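Local coordinates for protein dihydrodipicolinate synthase (Bacteroides thetaiotaomicron, PDB 4XKY) that probably acts as a Schiff-base-forming lyase of the DapA family, whose members use pyruvate in dihydrodipicolinate or N-acetylneuraminate chemistry, at residues 22-27 / 66-71; 29-34 / 40-45; 212-217 / 242-247; 249-254 / 288-293; 13-18 / 60-65. All blocks are in the same frame, centred on the assembly; numbering follows the deposited sequence.

Contact 1: 22-27 / 66-71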
# COMPACT_ATOMS: atom_id res chain seq x y z
N LEU A 22 -33.50 3.72 12.40
CA LEU A 22 -33.33 5.08 11.92
C LEU A 22 -33.95 6.09 12.91
O LEU A 22 -35.06 5.88 13.38
CB LEU A 22 -34.01 5.23 10.55
CG LEU A 22 -33.79 6.54 9.76
CD1 LEU A 22 -32.37 6.66 9.24
CD2 LEU A 22 -34.78 6.65 8.60
N ASP A 23 -33.22 7.17 13.19
CA ASP A 23 -33.73 8.31 13.99
C ASP A 23 -34.48 9.29 13.09
O ASP A 23 -33.91 10.26 12.56
CB ASP A 23 -32.58 9.04 14.69
CG ASP A 23 -33.02 10.32 15.42
OD1 ASP A 23 -34.22 10.49 15.74
OD2 ASP A 23 -32.15 11.17 15.66
N VAL A 24 -35.76 9.03 12.90
CA VAL A 24 -36.54 9.82 11.93
C VAL A 24 -36.71 11.26 12.37
O VAL A 24 -36.60 12.16 11.56
CB VAL A 24 -37.92 9.20 11.66
CG1 VAL A 24 -38.70 10.08 10.70
CG2 VAL A 24 -37.75 7.80 11.07
N GLU A 25 -36.95 11.49 13.65
CA GLU A 25 -37.15 12.83 14.13
C GLU A 25 -35.89 13.65 14.01
O GLU A 25 -35.95 14.81 13.63
CB GLU A 25 -37.65 12.81 15.58
CG GLU A 25 -39.03 12.16 15.66
CD GLU A 25 -39.97 12.83 16.64
OE1 GLU A 25 -40.39 12.15 17.60
OE2 GLU A 25 -40.30 14.03 16.44
N GLY A 26 -34.74 13.06 14.34
CA GLY A 26 -33.45 13.70 14.13
C GLY A 26 -33.19 14.02 12.68
O GLY A 26 -32.74 15.10 12.36
N LEU A 27 -33.51 13.08 11.80
CA LEU A 27 -33.33 13.29 10.37
C LEU A 27 -34.16 14.48 9.84
O LEU A 27 -33.66 15.27 9.06
CB LEU A 27 -33.71 12.04 9.61
CG LEU A 27 -33.67 12.16 8.10
CD1 LEU A 27 -32.27 12.41 7.60
CD2 LEU A 27 -34.20 10.87 7.55
N THR A 66 -35.61 10.50 3.55
CA THR A 66 -34.96 11.74 3.09
C THR A 66 -35.79 12.39 1.93
O THR A 66 -36.03 13.60 1.91
CB THR A 66 -33.50 11.52 2.67
OG1 THR A 66 -32.73 11.10 3.80
CG2 THR A 66 -32.92 12.82 2.17
N CYS A 67 -36.24 11.58 0.98
CA CYS A 67 -37.04 12.12 -0.13
C CYS A 67 -38.39 12.63 0.39
O CYS A 67 -38.81 13.70 0.00
CB CYS A 67 -37.26 11.09 -1.22
SG CYS A 67 -35.78 10.51 -2.05
N ARG A 68 -39.03 11.88 1.29
CA ARG A 68 -40.31 12.32 1.88
C ARG A 68 -40.16 13.67 2.54
O ARG A 68 -40.95 14.60 2.29
CB ARG A 68 -40.82 11.31 2.92
CG ARG A 68 -42.08 11.78 3.65
CD ARG A 68 -42.61 10.81 4.72
NE ARG A 68 -41.59 10.54 5.73
CZ ARG A 68 -41.25 11.37 6.71
NH1 ARG A 68 -41.84 12.55 6.88
NH2 ARG A 68 -40.29 11.00 7.54
N ILE A 69 -39.14 13.79 3.39
CA ILE A 69 -38.97 14.99 4.22
C ILE A 69 -38.56 16.20 3.38
O ILE A 69 -39.02 17.30 3.62
CB ILE A 69 -37.94 14.76 5.35
CG1 ILE A 69 -38.44 13.67 6.29
CG2 ILE A 69 -37.70 16.07 6.13
CD1 ILE A 69 -37.35 13.10 7.19
N ALA A 70 -37.68 16.00 2.41
CA ALA A 70 -37.24 17.11 1.58
C ALA A 70 -38.38 17.70 0.75
O ALA A 70 -38.33 18.88 0.44
CB ALA A 70 -36.13 16.67 0.65
N LYS A 71 -39.36 16.87 0.38
CA LYS A 71 -40.58 17.34 -0.31
C LYS A 71 -40.23 18.17 -1.53
O LYS A 71 -40.76 19.25 -1.69
CB LYS A 71 -41.38 18.27 0.62
CG LYS A 71 -42.51 17.67 1.42
CD LYS A 71 -43.21 18.76 2.25
CE LYS A 71 -42.45 19.19 3.53
NZ LYS A 71 -41.71 18.11 4.27

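Contact 2: 29-34 / 40-45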
# COMPACT_ATOMS: atom_id res chain seq x y z
N ARG A 29 -35.16 17.07 11.72
CA ARG A 29 -34.48 18.27 12.22
C ARG A 29 -33.23 18.56 11.40
O ARG A 29 -32.97 19.72 11.09
CB ARG A 29 -34.12 18.19 13.70
CG ARG A 29 -35.27 18.48 14.66
CD ARG A 29 -34.79 18.53 16.11
NE ARG A 29 -34.32 17.21 16.53
CZ ARG A 29 -35.10 16.26 17.05
NH1 ARG A 29 -36.40 16.48 17.26
NH2 ARG A 29 -34.57 15.10 17.40
N LEU A 30 -32.46 17.52 11.06
CA LEU A 30 -31.22 17.72 10.29
C LEU A 30 -31.53 18.34 8.94
O LEU A 30 -30.89 19.31 8.55
CB LEU A 30 -30.47 16.39 10.11
CG LEU A 30 -29.20 16.36 9.27
CD1 LEU A 30 -28.09 17.24 9.83
CD2 LEU A 30 -28.70 14.93 9.10
N ILE A 31 -32.50 17.79 8.23
CA ILE A 31 -32.83 18.28 6.90
C ILE A 31 -33.42 19.70 6.91
O ILE A 31 -33.08 20.50 6.03
CB ILE A 31 -33.74 17.29 6.13
CG1 ILE A 31 -32.95 16.02 5.79
CG2 ILE A 31 -34.28 17.94 4.85
CD1 ILE A 31 -33.84 14.87 5.40
N GLU A 32 -34.29 20.03 7.86
CA GLU A 32 -34.78 21.39 7.99
C GLU A 32 -33.59 22.33 8.26
O GLU A 32 -33.50 23.38 7.68
CB GLU A 32 -35.83 21.53 9.11
CG GLU A 32 -37.15 20.79 8.86
CD GLU A 32 -37.84 21.18 7.56
OE1 GLU A 32 -37.64 22.32 7.10
OE2 GLU A 32 -38.57 20.35 6.98
N HIS A 33 -32.68 21.92 9.13
CA HIS A 33 -31.50 22.73 9.49
C HIS A 33 -30.63 23.00 8.26
O HIS A 33 -30.14 24.11 8.06
CB HIS A 33 -30.76 21.97 10.59
CG HIS A 33 -29.39 22.46 10.92
ND1 HIS A 33 -29.16 23.64 11.60
CD2 HIS A 33 -28.18 21.86 10.79
CE1 HIS A 33 -27.86 23.77 11.83
NE2 HIS A 33 -27.25 22.71 11.35
N LEU A 34 -30.47 22.00 7.39
CA LEU A 34 -29.67 22.20 6.19
C LEU A 34 -30.36 23.11 5.19
O LEU A 34 -29.72 24.01 4.61
CB LEU A 34 -29.32 20.86 5.54
CG LEU A 34 -28.43 19.97 6.41
CD1 LEU A 34 -28.29 18.61 5.76
CD2 LEU A 34 -27.06 20.56 6.61
N HIS A 40 -27.44 23.54 -1.18
CA HIS A 40 -28.04 23.40 -2.52
C HIS A 40 -28.50 22.01 -2.87
O HIS A 40 -29.21 21.85 -3.82
CB HIS A 40 -27.09 23.93 -3.59
CG HIS A 40 -26.59 25.31 -3.29
ND1 HIS A 40 -26.97 26.42 -4.01
CD2 HIS A 40 -25.79 25.75 -2.29
CE1 HIS A 40 -26.40 27.49 -3.48
NE2 HIS A 40 -25.68 27.11 -2.44
N ALA A 41 -28.12 21.01 -2.09
CA ALA A 41 -28.61 19.67 -2.32
C ALA A 41 -28.31 18.84 -1.10
O ALA A 41 -27.59 19.28 -0.22
CB ALA A 41 -27.95 19.06 -3.55
N LEU A 42 -28.90 17.66 -1.06
CA LEU A 42 -28.66 16.67 -0.02
C LEU A 42 -28.10 15.41 -0.64
O LEU A 42 -28.66 14.89 -1.62
CB LEU A 42 -29.98 16.30 0.65
CG LEU A 42 -30.85 17.47 1.10
CD1 LEU A 42 -32.14 16.95 1.70
CD2 LEU A 42 -30.13 18.33 2.13
N PHE A 43 -27.02 14.90 -0.06
CA PHE A 43 -26.36 13.73 -0.54
C PHE A 43 -26.48 12.66 0.53
O PHE A 43 -25.97 12.82 1.65
CB PHE A 43 -24.90 14.05 -0.87
CG PHE A 43 -24.08 12.85 -1.24
CD1 PHE A 43 -24.60 11.85 -2.06
CD2 PHE A 43 -22.80 12.70 -0.75
CE1 PHE A 43 -23.84 10.73 -2.37
CE2 PHE A 43 -22.02 11.58 -1.07
CZ PHE A 43 -22.55 10.60 -1.88
N VAL A 44 -27.21 11.58 0.22
CA VAL A 44 -27.38 10.53 1.21
C VAL A 44 -26.61 9.27 0.88
O VAL A 44 -26.36 8.96 -0.29
CB VAL A 44 -28.85 10.19 1.49
CG1 VAL A 44 -29.62 11.45 1.88
CG2 VAL A 44 -29.52 9.51 0.31
N LEU A 45 -26.28 8.57 1.96
CA LEU A 45 -25.54 7.31 1.96
C LEU A 45 -24.09 7.41 1.48
O LEU A 45 -23.53 6.46 0.98
CB LEU A 45 -26.33 6.24 1.19
CG LEU A 45 -27.70 5.94 1.80
CD1 LEU A 45 -28.38 4.84 1.02
CD2 LEU A 45 -27.59 5.51 3.25

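Contact 3: 212-217 / 242-247. With ACT (acetate ion), chain E.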
# COMPACT_ATOMS: atom_id res chain seq x y z
N ALA A 212 -20.89 20.63 7.03
CA ALA A 212 -22.10 21.41 6.76
C ALA A 212 -23.32 20.79 7.47
O ALA A 212 -24.33 21.47 7.64
CB ALA A 212 -22.35 21.57 5.27
N ASN A 213 -23.24 19.53 7.88
CA ASN A 213 -24.26 18.97 8.77
C ASN A 213 -24.44 19.87 10.02
O ASN A 213 -25.54 20.07 10.49
CB ASN A 213 -23.93 17.53 9.20
CG ASN A 213 -24.21 16.47 8.10
OD1 ASN A 213 -25.32 15.97 7.99
ND2 ASN A 213 -23.19 16.09 7.36
N MET A 214 -23.33 20.38 10.57
CA MET A 214 -23.36 21.13 11.84
C MET A 214 -23.64 22.61 11.58
O MET A 214 -24.48 23.20 12.25
CB MET A 214 -22.03 21.04 12.60
CG MET A 214 -21.56 19.65 13.04
SD MET A 214 -19.95 19.71 13.86
CE MET A 214 -18.81 19.96 12.51
N PHE A 215 -22.91 23.19 10.61
CA PHE A 215 -22.86 24.65 10.39
C PHE A 215 -23.01 24.95 8.91
O PHE A 215 -22.05 25.35 8.26
CB PHE A 215 -21.52 25.24 10.88
CG PHE A 215 -21.19 24.87 12.31
CD1 PHE A 215 -22.02 25.26 13.34
CD2 PHE A 215 -20.05 24.13 12.61
CE1 PHE A 215 -21.74 24.92 14.65
CE2 PHE A 215 -19.77 23.77 13.89
CZ PHE A 215 -20.61 24.17 14.92
N PRO A 216 -24.21 24.74 8.35
CA PRO A 216 -24.38 24.93 6.90
C PRO A 216 -24.04 26.35 6.46
O PRO A 216 -23.43 26.54 5.41
CB PRO A 216 -25.87 24.64 6.67
CG PRO A 216 -26.49 24.58 8.03
CD PRO A 216 -25.41 24.17 8.98
N GLU A 217 -24.40 27.34 7.26
CA GLU A 217 -24.16 28.73 6.87
C GLU A 217 -22.71 29.07 6.72
O GLU A 217 -22.35 29.84 5.83
CB GLU A 217 -24.81 29.70 7.86
CG GLU A 217 -26.32 29.60 7.78
CD GLU A 217 -27.06 30.52 8.72
OE1 GLU A 217 -26.41 31.27 9.50
OE2 GLU A 217 -28.31 30.50 8.67
N MET A 242 -10.75 25.29 9.43
CA MET A 242 -9.59 24.50 9.86
C MET A 242 -9.59 24.22 11.36
O MET A 242 -9.09 23.19 11.81
CB MET A 242 -8.25 25.07 9.38
CG MET A 242 -8.02 25.02 7.87
SD MET A 242 -8.38 23.46 7.01
CE MET A 242 -7.23 22.38 7.87
N GLN A 243 -10.20 25.11 12.14
CA GLN A 243 -10.36 24.86 13.57
C GLN A 243 -11.33 23.70 13.85
O GLN A 243 -11.08 22.87 14.72
CB GLN A 243 -10.84 26.14 14.27
CG GLN A 243 -10.74 26.02 15.78
CD GLN A 243 -11.24 27.25 16.50
OE1 GLN A 243 -11.35 28.30 15.91
NE2 GLN A 243 -11.57 27.11 17.77
N ILE A 244 -12.43 23.65 13.12
CA ILE A 244 -13.40 22.55 13.24
C ILE A 244 -12.68 21.25 12.94
O ILE A 244 -12.75 20.29 13.71
CB ILE A 244 -14.57 22.74 12.25
CG1 ILE A 244 -15.48 23.87 12.73
CG2 ILE A 244 -15.37 21.47 12.10
CD1 ILE A 244 -16.27 24.48 11.61
N SER A 245 -11.96 21.25 11.83
CA SER A 245 -11.20 20.07 11.41
C SER A 245 -10.15 19.59 12.43
O SER A 245 -9.96 18.36 12.64
CB SER A 245 -10.55 20.34 10.04
OG SER A 245 -9.66 19.30 9.68
N ALA A 246 -9.47 20.55 13.05
CA ALA A 246 -8.44 20.25 14.04
C ALA A 246 -8.99 19.79 15.37
O ALA A 246 -8.30 19.07 16.09
CB ALA A 246 -7.58 21.48 14.28
N THR A 247 -10.20 20.25 15.72
CA THR A 247 -10.74 20.10 17.08
C THR A 247 -12.00 19.26 17.20
O THR A 247 -12.24 18.71 18.27
CB THR A 247 -11.01 21.45 17.79
OG1 THR A 247 -12.02 22.22 17.10
CG2 THR A 247 -9.71 22.25 17.93
C ACT E . -24.40 27.75 10.98
O ACT E . -25.24 27.08 10.33
OXT ACT E . -23.28 28.03 10.51
CH3 ACT E . -24.70 28.23 12.38

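Contact 4: 249-254 / 288-293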
# COMPACT_ATOMS: atom_id res chain seq x y z
N TYR A 249 -12.82 16.78 14.74
CA TYR A 249 -12.67 15.51 14.07
C TYR A 249 -11.51 14.70 14.62
O TYR A 249 -11.26 13.61 14.12
CB TYR A 249 -12.47 15.71 12.57
CG TYR A 249 -13.58 16.48 11.87
CD1 TYR A 249 -14.90 16.52 12.37
CD2 TYR A 249 -13.31 17.16 10.70
CE1 TYR A 249 -15.89 17.22 11.71
CE2 TYR A 249 -14.30 17.87 10.03
CZ TYR A 249 -15.58 17.90 10.54
OH TYR A 249 -16.55 18.60 9.86
N THR A 250 -10.81 15.19 15.65
CA THR A 250 -9.55 14.52 16.10
C THR A 250 -9.62 13.92 17.50
O THR A 250 -8.60 13.57 18.06
CB THR A 250 -8.37 15.51 16.07
OG1 THR A 250 -8.73 16.67 16.85
CG2 THR A 250 -8.04 15.93 14.63
N VAL A 251 -10.80 13.77 18.08
CA VAL A 251 -10.91 13.28 19.45
C VAL A 251 -10.77 11.77 19.59
O VAL A 251 -10.22 11.29 20.58
CB VAL A 251 -12.22 13.72 20.09
CG1 VAL A 251 -12.43 13.00 21.41
CG2 VAL A 251 -12.16 15.23 20.30
N GLY A 252 -11.27 11.02 18.65
CA GLY A 252 -11.08 9.58 18.73
C GLY A 252 -9.62 9.16 18.82
O GLY A 252 -8.71 9.86 18.35
N GLN A 253 -9.39 8.01 19.45
CA GLN A 253 -8.19 7.23 19.16
C GLN A 253 -8.52 6.33 17.97
O GLN A 253 -8.50 5.10 18.10
CB GLN A 253 -7.79 6.38 20.38
N HIS A 254 -8.85 6.92 16.81
CA HIS A 254 -9.17 6.11 15.62
C HIS A 254 -9.31 6.90 14.31
O HIS A 254 -9.32 8.13 14.28
CB HIS A 254 -10.44 5.27 15.86
N ARG A 288 -17.22 12.91 24.73
CA ARG A 288 -18.33 13.80 24.52
C ARG A 288 -18.05 15.15 25.21
O ARG A 288 -18.27 16.20 24.61
CB ARG A 288 -19.62 13.17 25.03
CG ARG A 288 -20.84 14.02 24.84
CD ARG A 288 -22.07 13.35 25.38
NE ARG A 288 -23.25 14.20 25.25
CZ ARG A 288 -24.02 14.27 24.16
NH1 ARG A 288 -23.74 13.56 23.08
NH2 ARG A 288 -25.08 15.08 24.18
N GLY A 289 -17.51 15.10 26.43
CA GLY A 289 -17.03 16.30 27.13
C GLY A 289 -16.02 17.12 26.34
O GLY A 289 -16.07 18.35 26.33
N LYS A 290 -15.10 16.44 25.68
CA LYS A 290 -14.11 17.14 24.87
C LYS A 290 -14.71 17.77 23.64
O LYS A 290 -14.27 18.82 23.21
CB LYS A 290 -13.03 16.19 24.39
CG LYS A 290 -12.09 15.73 25.48
CD LYS A 290 -10.89 15.03 24.87
CE LYS A 290 -10.29 14.05 25.83
NZ LYS A 290 -9.51 14.74 26.90
N ILE A 291 -15.66 17.08 23.03
CA ILE A 291 -16.28 17.63 21.85
C ILE A 291 -17.07 18.88 22.27
O ILE A 291 -17.01 19.87 21.60
CB ILE A 291 -17.18 16.61 21.11
CG1 ILE A 291 -16.33 15.48 20.51
CG2 ILE A 291 -18.00 17.29 20.03
CD1 ILE A 291 -15.61 15.83 19.24
N TRP A 292 -17.80 18.83 23.39
CA TRP A 292 -18.55 20.01 23.86
C TRP A 292 -17.62 21.23 24.09
O TRP A 292 -17.89 22.33 23.61
CB TRP A 292 -19.35 19.65 25.13
CG TRP A 292 -20.09 20.80 25.77
CD1 TRP A 292 -19.95 21.24 27.05
CD2 TRP A 292 -21.12 21.63 25.18
NE1 TRP A 292 -20.80 22.29 27.30
CE2 TRP A 292 -21.52 22.56 26.16
CE3 TRP A 292 -21.71 21.69 23.91
CZ2 TRP A 292 -22.51 23.55 25.92
CZ3 TRP A 292 -22.69 22.67 23.67
CH2 TRP A 292 -23.08 23.58 24.68
N LYS A 293 -16.50 21.00 24.77
CA LYS A 293 -15.46 22.03 24.97
C LYS A 293 -14.99 22.61 23.66
O LYS A 293 -14.85 23.83 23.49
CB LYS A 293 -14.26 21.42 25.72
CG LYS A 293 -13.04 22.33 25.86
CD LYS A 293 -13.38 23.57 26.68
CE LYS A 293 -12.15 24.39 27.04
NZ LYS A 293 -12.36 24.99 28.39

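Contact 5: 13-18 / 60-65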
# COMPACT_ATOMS: atom_id res chain seq x y z
N VAL A 13 -25.28 12.68 7.57
CA VAL A 13 -25.18 11.54 8.46
C VAL A 13 -26.51 10.78 8.36
O VAL A 13 -27.53 11.36 7.95
CB VAL A 13 -24.87 11.94 9.93
CG1 VAL A 13 -23.55 12.68 10.03
CG2 VAL A 13 -25.95 12.82 10.52
N THR A 14 -26.45 9.49 8.66
CA THR A 14 -27.64 8.66 8.76
C THR A 14 -27.89 8.61 10.26
O THR A 14 -27.21 7.90 10.98
CB THR A 14 -27.42 7.25 8.14
OG1 THR A 14 -27.05 7.37 6.75
CG2 THR A 14 -28.69 6.40 8.27
N PRO A 15 -28.83 9.42 10.76
CA PRO A 15 -29.08 9.43 12.21
C PRO A 15 -29.76 8.15 12.64
O PRO A 15 -30.66 7.68 11.94
CB PRO A 15 -29.97 10.64 12.44
CG PRO A 15 -30.23 11.26 11.11
CD PRO A 15 -29.70 10.35 10.03
N LEU A 16 -29.28 7.60 13.74
CA LEU A 16 -29.68 6.30 14.25
C LEU A 16 -30.16 6.37 15.70
O LEU A 16 -29.62 7.15 16.50
CB LEU A 16 -28.48 5.38 14.21
CG LEU A 16 -27.89 5.18 12.82
CD1 LEU A 16 -26.67 4.28 12.99
CD2 LEU A 16 -28.93 4.57 11.88
N LEU A 17 -31.15 5.56 16.04
CA LEU A 17 -31.49 5.31 17.45
C LEU A 17 -30.79 4.07 17.96
O LEU A 17 -30.60 3.89 19.15
CB LEU A 17 -33.01 5.14 17.62
CG LEU A 17 -33.85 6.38 17.30
CD1 LEU A 17 -35.34 6.12 17.58
CD2 LEU A 17 -33.39 7.57 18.14
N ASP A 18 -30.46 3.17 17.03
CA ASP A 18 -29.76 1.93 17.36
C ASP A 18 -29.09 1.45 16.08
O ASP A 18 -29.26 2.08 15.04
CB ASP A 18 -30.72 0.88 17.95
CG ASP A 18 -29.98 -0.23 18.73
OD1 ASP A 18 -28.79 -0.08 19.03
OD2 ASP A 18 -30.60 -1.26 19.04
N MET A 60 -32.39 1.67 2.73
CA MET A 60 -33.65 1.98 2.04
C MET A 60 -34.50 2.98 2.82
O MET A 60 -35.05 3.90 2.23
CB MET A 60 -34.43 0.72 1.71
CG MET A 60 -33.72 -0.09 0.64
SD MET A 60 -34.50 -1.61 0.05
CE MET A 60 -35.05 -2.41 1.55
N GLU A 61 -34.58 2.82 4.13
CA GLU A 61 -35.31 3.77 4.96
C GLU A 61 -34.71 5.17 4.92
O GLU A 61 -35.44 6.14 4.93
CB GLU A 61 -35.40 3.27 6.39
CG GLU A 61 -36.19 1.97 6.47
CD GLU A 61 -36.35 1.45 7.88
OE1 GLU A 61 -35.75 2.02 8.82
OE2 GLU A 61 -37.07 0.45 8.05
N MET A 62 -33.39 5.27 4.85
CA MET A 62 -32.77 6.58 4.79
C MET A 62 -33.17 7.27 3.50
O MET A 62 -33.49 8.44 3.51
CB MET A 62 -31.26 6.49 4.85
CG MET A 62 -30.50 7.82 4.76
SD MET A 62 -30.92 8.98 6.08
CE MET A 62 -29.85 10.36 5.67
N ILE A 63 -33.12 6.55 2.38
CA ILE A 63 -33.53 7.09 1.10
C ILE A 63 -34.99 7.55 1.11
O ILE A 63 -35.28 8.68 0.72
CB ILE A 63 -33.32 6.05 -0.00
CG1 ILE A 63 -31.82 5.84 -0.23
CG2 ILE A 63 -33.98 6.46 -1.32
CD1 ILE A 63 -31.50 4.58 -0.99
N LYS A 64 -35.89 6.66 1.53
CA LYS A 64 -37.32 6.96 1.55
C LYS A 64 -37.62 8.15 2.44
O LYS A 64 -38.23 9.11 2.00
CB LYS A 64 -38.14 5.77 2.04
CG LYS A 64 -38.12 4.52 1.15
CD LYS A 64 -39.27 3.58 1.56
CE LYS A 64 -38.95 2.09 1.47
NZ LYS A 64 -38.16 1.61 2.64
N ASN A 65 -37.22 8.10 3.71
CA ASN A 65 -37.46 9.26 4.59
C ASN A 65 -36.83 10.56 4.10
O ASN A 65 -37.43 11.62 4.23
CB ASN A 65 -37.02 8.98 6.03
CG ASN A 65 -37.98 8.11 6.77
OD1 ASN A 65 -38.95 8.60 7.36
ND2 ASN A 65 -37.77 6.81 6.69

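Contact 1: 22-27 / 66-71
Leu27 and Thr66 mark the closest backbone approach, with their CA atoms 7.6 Å apart, where the first turn of helix 24-36 lies beside the end of helix 56-70. No hydrogen bond crosses; the join is apolar at its centre. Leu27 projects its CG anti to the backbone N (chi1 176°), which carries the fork of the side chain over to the second helix. There CD2 of Leu27 meets CD1 of Ile69 at 3.9 Å, while Leu27 CD1 and CD2 both lie 4.0 Å from Thr66 OG1. That hydroxyl has its polar partner in its own helix, Met62 O, and so turns no unmet need toward the leucine. Side by side, the two helices belong to the outer layer of a TIM barrel, the fold of the DapA family, and the contact illustrates how neighbours in that layer interlock. Toward the more open side, Val24 CG1 reaches the edge of the Arg68 guanidinium, 3.7 Å from NH2 and near the plane of the group. A bend at chi3 (58°) folds the arginine, and Asn65 OD1 holds the same NH2. Helix 24-36 is capped by Asp23, whose OD1 accepts from Gly26 N at 3.0 Å, from above the carboxylate plane; Ser273 N engages the other oxygen. At the far helix end Lys71 NZ curls back onto Ile69 O, 2.9 Å away.

Contact 2: 29-34 / 40-45
Leu42 divides its two methyls between two residues of helix 24-36, Ile31 and Leu34, that stand about one turn apart. Its CD1 comes within 3.9 Å of Ile31 CG2, the two side chains crossing at about a right angle, and its CD2 lies 4.1 Å from Leu34 CD1, where the crossing is oblique. Both touches are methyl against methyl. All three residues are buried, and no hydrogen bond crosses, so the join rests on apolar packing. Leu42 sets its CG beside the backbone N and anti to the carbonyl carbon (chi1 -49°), and from there the forked end can address both helical residues at once. Ile31 offers the branch methyl CG2 and not the longer CG1 arm, whereas Leu34 uses one prong of its fork.

Behind this first shell stands the backbone. The CA atoms of Ile31 and Leu42 are 8.2 Å apart, a spacing filled by the side chains of Leu42, Ile31 and Leu34. Regular bonds such as Leu34 N to Leu30 O, at 3.0 Å, hold the helix, while the strand is bonded on both flanks: Leu42 pairs with Pro75 and Leu77, Phe43 with Pro10 and Leu12. The arrangement is helix-on-strand packing of a TIM barrel, with Phe43, on the other side of the strand from Leu42, touching Val208, a predicted pyruvate-binding residue. Only five residues link the segments, so helix 24-36 leads quickly into strand 42-44 beneath it; Thr66 of helix 56-70 touches both Ile31 and Val44, and strand 76-79 lies alongside.

Contact 3: 212-217 / 242-247
Ile244 meets Met214 and Phe215 where the TIM barrel gives way to the additional C-terminal helices found in this family: segment 212-217 leads into helix 216-227, the last helix of the barrel, and 242-247 closes helix 231-247 of the extension. The tight part is buried. Met214 CE lies 3.8 Å from Ile244 CG2, the two side chains sliding past each other in opposite directions, and Tyr249 touches both. Ile244 sends its other branch to the phenyl group, CD1 standing 3.9 Å from Phe215 CD2. Phe215 keeps CG beside the backbone N (chi1 -53°), and Met214 CB stands 3.6 Å above the plane of the ring, offset toward its rim.

Phe215 also forms the looser side, since it is partly exposed. There an acetate ion, probably from the crystallisation liquor, has its CH3 4.1 Å from Phe215 CD1, at the ring edge, and its O accepts from Glu217 N at 3.2 Å. Leu218 N bonds the ion too, so it occupies the start of helix 216-227, where backbone N-H groups and the helix dipole would be expected to welcome a negative charge. Leu295 and Leu298 of helix 285-298 pack on the ring as well. With an alanine in place of Phe215, Ile244 CD1 would probably lose its phenyl partner and a gap would open toward Leu295 and Leu298. Met242, Gln243 and Ala246 have aromatic packing from another chain. At the end of its helix, Thr247 OG1 donates to Gln243 O over 2.6 Å, from above the carbonyl plane.

Contact 4: 249-254 / 288-293
Arg288 NH1 is gripped twice, by a salt bridge to Asp274 OD2 and a hydrogen bond to Ser267 OG, on the same helix that presents Ile291 to Val251. The arginine chain is extended through chi3, with the guanidinium turned at the end, while Ile291, one turn further along, turns to the loop. The closest touch is methyl to methyl. Val251 CG2 lies 3.7 Å from Ile291 CD1, and the same CD1 is 4.1 Å from Val251 CB, so the end of the isoleucine rests against the branch point of the valine. This depends on a bend in Ile291: its chi2 of -78° folds CD1 toward the loop, although the side chain does not leave the helix in that direction. Val251 contributes the branch CG2 that sits beside its own backbone N. Its other methyl, CG1, approaches the aliphatic part of Lys290, 4.3 Å from CD, before the lysine leads its charged end away into a region where Arg286 NH1 is close.

The backbones come nearest at these two residues, with CA atoms of Val251 and Ile291 7.3 Å apart. Order falls off quickly beyond them: Gln253 and His254 are poorly ordered, whereas Tyr249, at the other end of the segment, is buried and meets Tyr258 edge-to-face. Far from the predicted pyruvate-binding residues, the contact lies within the C-terminal helical extension that follows the TIM barrel, and fastens the link between helices 231-247 and 257-268 to helix 285-298. Phe283, just ahead of that last helix, touches both Val251 and Ile291, and Cys264 of helix 257-268 lies against Ile291.

Contact 5: 13-18 / 60-65
Of the flat groups at the meeting of Val13 and Met62, the Val13-Thr14 peptide receives a methyl at its oxygen: Met62 CE lies 3.4 Å from Val13 O, tilted out of the peptide plane. The carbonyl of Glu61 is approached from both faces, by Asn65 N and by Asn65 ND2. The side-chain hydrogen bond from Asn65 ND2 to Glu61 O is 3.0 Å long, fairly straight (166°), and keeps the acceptor in the amide plane, which, with Arg68 NH2 bonded to OD1, fixes the rotation of the amide.

Every touch across the contact is made by Met62. Its CG points anti to the backbone N (chi1 179°), the chain bends at chi2, and CE ends against the loop. Met62 CG passes 4.0 Å from Thr14 OG1, and SD lies 4.1 Å from Thr14 CG2. Pro15 CD is farther from the sulfur, at 4.4 Å. The threonine hydroxyl has a polar partner in Gly49 O. An alanine in place of Met62 would probably leave a gap beneath Val13 and Thr14. This loop borders the probable active site of the TIM barrel, since the side chains of Val13 and Thr48, a predicted pyruvate-binding residue, are about 4 Å apart. Helix 56-70 packs against the loop that follows strand 7-8, while Leu27 and Leu30 of helix 24-36 touch Met62 and Val13 respectively, and helix 257-268 packs against Val13.

Contacts 1, 2 and 5 form one cluster in the early part of the barrel, with centres 7 to 12 Å apart. Contacts 1 and 2 share helix 24-36, and contacts 1 and 5 share helix 56-70. The segments of contacts 1 and 5 alternate along the sequence, each pair spanning contact 2. Later, contact 3 joins the end of the barrel to the C-terminal helices, and contact 4, centred 13 Å away, lies within those helices; they meet through Tyr249. Contact 3 also reaches contact 2, whose centre is 15 Å away, through a hydrogen bond between His33 NE2 and Met214 O. Barrel and extension are therefore packed into one body, with contact 5 nearest the predicted pyruvate site.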